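Cysteine desulfurase (Fervidobacterium islandicum, PDB 6A6E) probably catalyses the PLP-dependent removal of sulfur from L-cysteine, giving alanine and a protein-bound persulfide that supplies the Suf pathway of iron-sulfur cluster assembly. Local coordinates at residues V77-F89 against Q288-D301. Residues are numbered along the deposited sequence; the frame is centred on the assembly and turned at random.
Sequences VAYEQAREKVANF and QHITGAVGLGYTID
Ala82 presses its CB against Ala293 O (3.3 Å) where segments 77-89 and 290-301 of their helices draw nearest, their axes 8.2 Å apart and crossing at 45°. Gly297 faces it; any CB there would crowd Ala82 CB and Lys85 CD, so the missing side chain permits this close approach. On one flank Lys85, extended beyond CG, lays CD by Gly297 O and brings NZ to Asp301 OD2 in a 2.8 Å salt bridge, on the syn side, tilted 20° from the carboxylate plane. The same ammonium donates to a water that passes a hydrogen bond on to Val294 O. A methionine in place of Lys85 would probably leave Asp301 without its countercharge and this water without its donor. On the other flank, Tyr79 CE1 rests on Ala293 CB (3.6 Å); CG anti to the backbone N (chi1 -175°) swings the ring across to Ile290 and Gln288, and Glu284 binds its hydroxyl. Farther along, Ile300 sends CD1 to Val86 CG2 (3.7 Å) and CG2 to Phe89 CD1. Val86 and Leu296 touch Val245 of strand 244-248, and Tyr79 and Ala293 touch Phe99 of adjacent strand 97-100, packing the pair on that edge of the seven-stranded sheet of the fold-type I PLP-binding domain, while helix 47-59 meets Thr291 and Thr299.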
ATOM      1  N   VAL A  77      -1.907  -8.635 -17.441  1.00 18.06           N
ATOM      2  CA  VAL A  77      -3.205  -8.374 -18.115  1.00 18.54           C
ATOM      3  C   VAL A  77      -4.314  -8.064 -17.095  1.00 18.15           C
ATOM      4  O   VAL A  77      -5.043  -7.091 -17.236  1.00 16.69           O
ATOM      5  CB  VAL A  77      -3.563  -9.585 -19.023  1.00 19.49           C
ATOM      6  CG1 VAL A  77      -4.980  -9.559 -19.513  1.00 20.16           C
ATOM      7  CG2 VAL A  77      -2.610  -9.666 -20.222  1.00 21.33           C
ATOM      8  N   ALA A  78      -4.380  -8.825 -16.021  1.00 16.96           N
ATOM      9  CA  ALA A  78      -5.442  -8.606 -15.033  1.00 16.09           C
ATOM     10  C   ALA A  78      -5.283  -7.251 -14.387  1.00 16.42           C
ATOM     11  O   ALA A  78      -6.284  -6.546 -14.183  1.00 18.09           O
ATOM     12  CB  ALA A  78      -5.490  -9.738 -13.997  1.00 14.67           C
ATOM     13  N   TYR A  79      -4.047  -6.869 -14.057  1.00 15.64           N
ATOM     14  CA  TYR A  79      -3.777  -5.559 -13.442  1.00 15.10           C
ATOM     15  C   TYR A  79      -4.162  -4.396 -14.355  1.00 15.50           C
ATOM     16  O   TYR A  79      -4.815  -3.434 -13.937  1.00 13.47           O
ATOM     17  CB  TYR A  79      -2.301  -5.458 -13.037  1.00 14.71           C
ATOM     18  CG  TYR A  79      -1.883  -4.233 -12.288  1.00 15.50           C
ATOM     19  CD1 TYR A  79      -2.118  -4.082 -10.903  1.00 14.98           C
ATOM     20  CD2 TYR A  79      -1.147  -3.215 -12.940  1.00 15.45           C
ATOM     21  CE1 TYR A  79      -1.666  -2.935 -10.229  1.00 14.62           C
ATOM     22  CE2 TYR A  79      -0.686  -2.087 -12.261  1.00 15.76           C
ATOM     23  CZ  TYR A  79      -0.978  -1.939 -10.910  1.00 15.09           C
ATOM     24  OH  TYR A  79      -0.494  -0.792 -10.323  1.00 15.28           O
ATOM     25  N   GLU A  80      -3.704  -4.418 -15.597  1.00 17.82           N
ATOM     26  CA  GLU A  80      -4.115  -3.348 -16.535  1.00 18.86           C
ATOM     27  C   GLU A  80      -5.642  -3.357 -16.821  1.00 18.16           C
ATOM     28  O   GLU A  80      -6.198  -2.318 -16.990  1.00 16.06           O
ATOM     29  CB  GLU A  80      -3.388  -3.475 -17.854  1.00 23.58           C
ATOM     30  CG  GLU A  80      -1.852  -3.194 -17.860  1.00 32.45           C
ATOM     31  CD  GLU A  80      -1.060  -2.802 -16.562  1.00 40.00           C
ATOM     32  OE1 GLU A  80      -0.952  -1.539 -16.103  1.00 23.23           O
ATOM     33  OE2 GLU A  80      -0.364  -3.811 -16.108  1.00 48.04           O
ATOM     34  N   GLN A  81      -6.289  -4.528 -16.854  1.00 17.66           N
ATOM     35  CA  GLN A  81      -7.758  -4.606 -16.951  1.00 18.53           C
ATOM     36  C   GLN A  81      -8.391  -3.894 -15.751  1.00 19.87           C
ATOM     37  O   GLN A  81      -9.363  -3.163 -15.924  1.00 17.26           O
ATOM     38  CB  GLN A  81      -8.275  -6.028 -17.074  1.00 19.74           C
ATOM     39  CG  GLN A  81      -7.952  -6.616 -18.477  1.00 25.47           C
ATOM     40  CD  GLN A  81      -8.345  -8.090 -18.627  1.00 28.51           C
ATOM     41  OE1 GLN A  81      -8.427  -8.834 -17.650  1.00 33.43           O
ATOM     42  NE2 GLN A  81      -8.580  -8.513 -19.856  1.00 32.06           N
ATOM     43  N   ALA A  82      -7.813  -4.059 -14.547  1.00 17.05           N
ATOM     44  CA  ALA A  82      -8.358  -3.373 -13.383  1.00 16.00           C
ATOM     45  C   ALA A  82      -8.259  -1.846 -13.526  1.00 15.11           C
ATOM     46  O   ALA A  82      -9.211  -1.145 -13.163  1.00 13.92           O
ATOM     47  CB  ALA A  82      -7.701  -3.851 -12.115  1.00 16.07           C
ATOM     48  N   ARG A  83      -7.133  -1.342 -14.039  1.00 14.80           N
ATOM     49  CA  ARG A  83      -6.939   0.078 -14.224  1.00 15.79           C
ATOM     50  C   ARG A  83      -8.066   0.629 -15.117  1.00 18.52           C
ATOM     51  O   ARG A  83      -8.639   1.733 -14.870  1.00 17.45           O
ATOM     52  CB  ARG A  83      -5.572   0.394 -14.856  1.00 16.06           C
ATOM     53  CG  ARG A  83      -5.217   1.881 -14.841  1.00 16.41           C
ATOM     54  CD  ARG A  83      -3.985   2.239 -15.679  1.00 16.30           C
ATOM     55  NE  ARG A  83      -2.818   1.418 -15.326  1.00 18.78           N
ATOM     56  CZ  ARG A  83      -2.054   1.549 -14.235  1.00 17.39           C
ATOM     57  NH1 ARG A  83      -2.293   2.500 -13.317  1.00 17.04           N
ATOM     58  NH2 ARG A  83      -1.033   0.728 -14.050  1.00 17.70           N
ATOM     59  N   GLU A  84      -8.372  -0.145 -16.157  1.00 19.51           N
ATOM     60  CA  GLU A  84      -9.423   0.249 -17.102  1.00 21.99           C
ATOM     61  C   GLU A  84     -10.839   0.276 -16.482  1.00 18.25           C
ATOM     62  O   GLU A  84     -11.660   1.177 -16.758  1.00 16.13           O
ATOM     63  CB  GLU A  84      -9.288  -0.621 -18.365  1.00 26.88           C
ATOM     64  CG  GLU A  84     -10.440  -0.506 -19.382  1.00 37.69           C
ATOM     65  CD  GLU A  84     -10.456   0.781 -20.250  1.00 50.69           C
ATOM     66  OE1 GLU A  84     -11.185   0.773 -21.290  1.00 60.90           O
ATOM     67  OE2 GLU A  84      -9.772   1.792 -19.924  1.00 53.97           O
ATOM     68  N   LYS A  85     -11.143  -0.697 -15.655  1.00 15.99           N
ATOM     69  CA  LYS A  85     -12.428  -0.684 -14.942  1.00 18.02           C
ATOM     70  C   LYS A  85     -12.573   0.552 -14.058  1.00 17.83           C
ATOM     71  O   LYS A  85     -13.658   1.143 -14.001  1.00 18.71           O
ATOM     72  CB  LYS A  85     -12.605  -1.920 -14.096  1.00 17.64           C
ATOM     73  CG  LYS A  85     -12.581  -3.203 -14.883  1.00 16.93           C
ATOM     74  CD  LYS A  85     -12.607  -4.405 -13.932  1.00 17.93           C
ATOM     75  CE  LYS A  85     -12.388  -5.743 -14.672  1.00 17.51           C
ATOM     76  NZ  LYS A  85     -12.457  -6.932 -13.811  1.00 17.04           N
ATOM     77  N   VAL A  86     -11.474   0.981 -13.426  1.00 15.72           N
ATOM     78  CA  VAL A  86     -11.512   2.155 -12.565  1.00 16.08           C
ATOM     79  C   VAL A  86     -11.678   3.418 -13.465  1.00 16.55           C
ATOM     80  O   VAL A  86     -12.432   4.337 -13.141  1.00 13.97           O
ATOM     81  CB  VAL A  86     -10.247   2.258 -11.669  1.00 15.58           C
ATOM     82  CG1 VAL A  86     -10.136   3.612 -11.045  1.00 15.75           C
ATOM     83  CG2 VAL A  86     -10.230   1.142 -10.625  1.00 15.32           C
ATOM     84  N   ALA A  87     -10.938   3.473 -14.559  1.00 15.88           N
ATOM     85  CA  ALA A  87     -11.035   4.595 -15.478  1.00 17.07           C
ATOM     86  C   ALA A  87     -12.488   4.677 -16.005  1.00 18.89           C
ATOM     87  O   ALA A  87     -13.052   5.750 -16.018  1.00 19.25           O
ATOM     88  CB  ALA A  87     -10.035   4.445 -16.649  1.00 17.24           C
ATOM     89  N   ASN A  88     -13.095   3.560 -16.380  1.00 18.91           N
ATOM     90  CA  ASN A  88     -14.478   3.635 -16.912  1.00 23.22           C
ATOM     91  C   ASN A  88     -15.435   4.072 -15.811  1.00 22.65           C
ATOM     92  O   ASN A  88     -16.342   4.800 -16.062  1.00 19.57           O
ATOM     93  CB  ASN A  88     -14.988   2.311 -17.474  1.00 24.55           C
ATOM     94  CG  ASN A  88     -14.230   1.865 -18.755  1.00 29.60           C
ATOM     95  OD1 ASN A  88     -13.531   2.654 -19.398  1.00 29.85           O
ATOM     96  ND2 ASN A  88     -14.343   0.583 -19.086  1.00 30.92           N
ATOM     97  N   PHE A  89     -15.204   3.638 -14.583  1.00 21.76           N
ATOM     98  CA  PHE A  89     -16.072   4.023 -13.466  1.00 22.04           C
ATOM     99  C   PHE A  89     -16.077   5.515 -13.187  1.00 20.04           C
ATOM    100  O   PHE A  89     -17.085   6.041 -12.672  1.00 18.90           O
ATOM    101  CB  PHE A  89     -15.562   3.317 -12.223  1.00 22.60           C
ATOM    102  CG  PHE A  89     -16.441   3.460 -11.023  1.00 22.99           C
ATOM    103  CD1 PHE A  89     -17.681   2.859 -10.993  1.00 22.73           C
ATOM    104  CD2 PHE A  89     -15.985   4.118  -9.889  1.00 25.52           C
ATOM    105  CE1 PHE A  89     -18.476   2.966  -9.876  1.00 26.70           C
ATOM    106  CE2 PHE A  89     -16.761   4.161  -8.734  1.00 23.77           C
ATOM    107  CZ  PHE A  89     -18.006   3.591  -8.734  1.00 23.12           C
ATOM    108  N   GLN A 288       3.290  -2.664  -6.983  1.00 13.42           N
ATOM    109  CA  GLN A 288       2.102  -2.101  -6.429  1.00 14.21           C
ATOM    110  C   GLN A 288       1.298  -3.195  -5.696  1.00 13.00           C
ATOM    111  O   GLN A 288       1.706  -4.364  -5.663  1.00 14.02           O
ATOM    112  CB  GLN A 288       1.317  -1.469  -7.560  1.00 15.50           C
ATOM    113  CG  GLN A 288       2.019  -0.272  -8.158  1.00 16.75           C
ATOM    114  CD  GLN A 288       2.391   0.782  -7.122  1.00 17.54           C
ATOM    115  OE1 GLN A 288       1.522   1.333  -6.423  1.00 17.27           O
ATOM    116  NE2 GLN A 288       3.715   1.048  -6.995  1.00 16.88           N
ATOM    117  N   HIS A 289       0.150  -2.829  -5.148  1.00 13.39           N
ATOM    118  CA  HIS A 289      -0.762  -3.808  -4.553  1.00 13.21           C
ATOM    119  C   HIS A 289      -1.538  -4.492  -5.656  1.00 13.85           C
ATOM    120  O   HIS A 289      -2.718  -4.214  -5.891  1.00 13.73           O
ATOM    121  CB  HIS A 289      -1.662  -3.172  -3.487  1.00 12.71           C
ATOM    122  CG  HIS A 289      -2.532  -4.137  -2.743  1.00 12.94           C
ATOM    123  ND1 HIS A 289      -2.410  -5.502  -2.878  1.00 12.44           N
ATOM    124  CD2 HIS A 289      -3.490  -3.926  -1.799  1.00 11.68           C
ATOM    125  CE1 HIS A 289      -3.243  -6.084  -2.024  1.00 13.56           C
ATOM    126  NE2 HIS A 289      -3.943  -5.151  -1.410  1.00 11.92           N
ATOM    127  N   ILE A 290      -0.842  -5.411  -6.324  1.00 13.60           N
ATOM    128  CA  ILE A 290      -1.322  -5.999  -7.557  1.00 14.29           C
ATOM    129  C   ILE A 290      -2.688  -6.639  -7.319  1.00 15.19           C
ATOM    130  O   ILE A 290      -3.623  -6.393  -8.055  1.00 13.38           O
ATOM    131  CB  ILE A 290      -0.361  -7.081  -8.104  1.00 14.50           C
ATOM    132  CG1 ILE A 290       1.023  -6.471  -8.458  1.00 13.87           C
ATOM    133  CG2 ILE A 290      -0.922  -7.758  -9.328  1.00 14.47           C
ATOM    134  CD1 ILE A 290       2.033  -7.595  -8.584  1.00 13.90           C
ATOM    135  N   THR A 291      -2.810  -7.447  -6.271  1.00 14.65           N
ATOM    136  CA  THR A 291      -4.035  -8.128  -6.061  1.00 14.76           C
ATOM    137  C   THR A 291      -5.118  -7.188  -5.529  1.00 15.14           C
ATOM    138  O   THR A 291      -6.338  -7.428  -5.727  1.00 13.44           O
ATOM    139  CB  THR A 291      -3.811  -9.305  -5.082  1.00 17.25           C
ATOM    140  OG1 THR A 291      -2.820 -10.186  -5.657  1.00 17.29           O
ATOM    141  CG2 THR A 291      -5.143 -10.011  -4.830  1.00 18.14           C
ATOM    142  N   GLY A 292      -4.718  -6.124  -4.835  1.00 15.85           N
ATOM    143  CA  GLY A 292      -5.674  -5.105  -4.332  1.00 15.31           C
ATOM    144  C   GLY A 292      -6.317  -4.344  -5.488  1.00 15.45           C
ATOM    145  O   GLY A 292      -7.532  -4.089  -5.495  1.00 12.56           O
ATOM    146  N   ALA A 293      -5.491  -4.009  -6.466  1.00 15.11           N
ATOM    147  CA  ALA A 293      -5.976  -3.378  -7.694  1.00 14.69           C
ATOM    148  C   ALA A 293      -6.992  -4.307  -8.452  1.00 15.43           C
ATOM    149  O   ALA A 293      -8.075  -3.901  -8.794  1.00 13.93           O
ATOM    150  CB  ALA A 293      -4.825  -3.040  -8.568  1.00 14.53           C
ATOM    151  N   VAL A 294      -6.609  -5.548  -8.676  1.00 16.29           N
ATOM    152  CA  VAL A 294      -7.458  -6.534  -9.331  1.00 16.18           C
ATOM    153  C   VAL A 294      -8.758  -6.707  -8.533  1.00 16.84           C
ATOM    154  O   VAL A 294      -9.837  -6.732  -9.099  1.00 16.65           O
ATOM    155  CB  VAL A 294      -6.732  -7.893  -9.492  1.00 16.74           C
ATOM    156  CG1 VAL A 294      -7.668  -9.000  -9.994  1.00 15.76           C
ATOM    157  CG2 VAL A 294      -5.624  -7.768 -10.486  1.00 17.11           C
ATOM    158  N   GLY A 295      -8.638  -6.823  -7.217  1.00 15.20           N
ATOM    159  CA  GLY A 295      -9.796  -6.872  -6.315  1.00 13.67           C
ATOM    160  C   GLY A 295     -10.684  -5.668  -6.389  1.00 13.94           C
ATOM    161  O   GLY A 295     -11.919  -5.790  -6.398  1.00 13.78           O
ATOM    162  N   LEU A 296     -10.106  -4.492  -6.435  1.00 14.20           N
ATOM    163  CA  LEU A 296     -10.873  -3.287  -6.612  1.00 16.09           C
ATOM    164  C   LEU A 296     -11.693  -3.316  -7.918  1.00 15.37           C
ATOM    165  O   LEU A 296     -12.848  -2.886  -7.968  1.00 15.74           O
ATOM    166  CB  LEU A 296     -10.013  -2.036  -6.537  1.00 16.71           C
ATOM    167  CG  LEU A 296     -10.710  -0.683  -6.710  1.00 18.27           C
ATOM    168  CD1 LEU A 296     -11.734  -0.492  -5.607  1.00 20.50           C
ATOM    169  CD2 LEU A 296      -9.738   0.442  -6.671  1.00 19.70           C
ATOM    170  N   GLY A 297     -11.033  -3.732  -8.976  1.00 16.13           N
ATOM    171  CA  GLY A 297     -11.680  -3.964 -10.266  1.00 16.29           C
ATOM    172  C   GLY A 297     -12.887  -4.900 -10.152  1.00 16.70           C
ATOM    173  O   GLY A 297     -13.941  -4.615 -10.690  1.00 14.63           O
ATOM    174  N   TYR A 298     -12.725  -5.991  -9.409  1.00 16.59           N
ATOM    175  CA  TYR A 298     -13.823  -6.914  -9.188  1.00 19.19           C
ATOM    176  C   TYR A 298     -14.944  -6.347  -8.313  1.00 21.04           C
ATOM    177  O   TYR A 298     -16.102  -6.685  -8.532  1.00 18.28           O
ATOM    178  CB  TYR A 298     -13.318  -8.219  -8.610  1.00 20.78           C
ATOM    179  CG  TYR A 298     -12.489  -9.041  -9.582  1.00 25.93           C
ATOM    180  CD1 TYR A 298     -12.830  -9.152 -10.921  1.00 31.53           C
ATOM    181  CD2 TYR A 298     -11.408  -9.779  -9.131  1.00 33.54           C
ATOM    182  CE1 TYR A 298     -12.084  -9.933 -11.780  1.00 37.46           C
ATOM    183  CE2 TYR A 298     -10.653 -10.553  -9.999  1.00 37.26           C
ATOM    184  CZ  TYR A 298     -10.989 -10.607 -11.302  1.00 36.31           C
ATOM    185  OH  TYR A 298     -10.226 -11.409 -12.110  1.00 54.56           O
ATOM    186  N   THR A 299     -14.595  -5.482  -7.352  1.00 19.70           N
ATOM    187  CA  THR A 299     -15.570  -4.717  -6.586  1.00 20.52           C
ATOM    188  C   THR A 299     -16.407  -3.800  -7.449  1.00 20.96           C
ATOM    189  O   THR A 299     -17.653  -3.756  -7.351  1.00 22.37           O
ATOM    190  CB  THR A 299     -14.830  -3.920  -5.491  1.00 23.02           C
ATOM    191  OG1 THR A 299     -14.058  -4.852  -4.708  1.00 23.29           O
ATOM    192  CG2 THR A 299     -15.725  -3.169  -4.638  1.00 22.00           C
ATOM    193  N   ILE A 300     -15.749  -3.078  -8.322  1.00 20.07           N
ATOM    194  CA  ILE A 300     -16.445  -2.254  -9.278  1.00 20.57           C
ATOM    195  C   ILE A 300     -17.325  -3.135 -10.199  1.00 23.91           C
ATOM    196  O   ILE A 300     -18.457  -2.723 -10.479  1.00 21.19           O
ATOM    197  CB  ILE A 300     -15.469  -1.374 -10.065  1.00 21.08           C
ATOM    198  CG1 ILE A 300     -14.874  -0.293  -9.148  1.00 21.35           C
ATOM    199  CG2 ILE A 300     -16.151  -0.621 -11.195  1.00 22.34           C
ATOM    200  CD1 ILE A 300     -13.713   0.398  -9.813  1.00 22.04           C
ATOM    201  N   ASP A 301     -16.842  -4.304 -10.685  1.00 20.25           N
ATOM    202  CA  ASP A 301     -17.730  -5.158 -11.455  1.00 21.27           C
ATOM    203  C   ASP A 301     -18.991  -5.539 -10.652  1.00 22.67           C
ATOM    204  O   ASP A 301     -20.089  -5.584 -11.209  1.00 22.06           O
ATOM    205  CB  ASP A 301     -17.090  -6.478 -11.926  1.00 23.30           C
ATOM    206  CG  ASP A 301     -15.913  -6.283 -12.905  1.00 21.86           C
ATOM    207  OD1 ASP A 301     -15.830  -5.220 -13.583  1.00 22.83           O
ATOM    208  OD2 ASP A 301     -15.095  -7.216 -12.984  1.00 21.23           O
TER
HETATM  209  O   HOH W   1     -10.334  -6.451 -11.907  1.00 16.78           O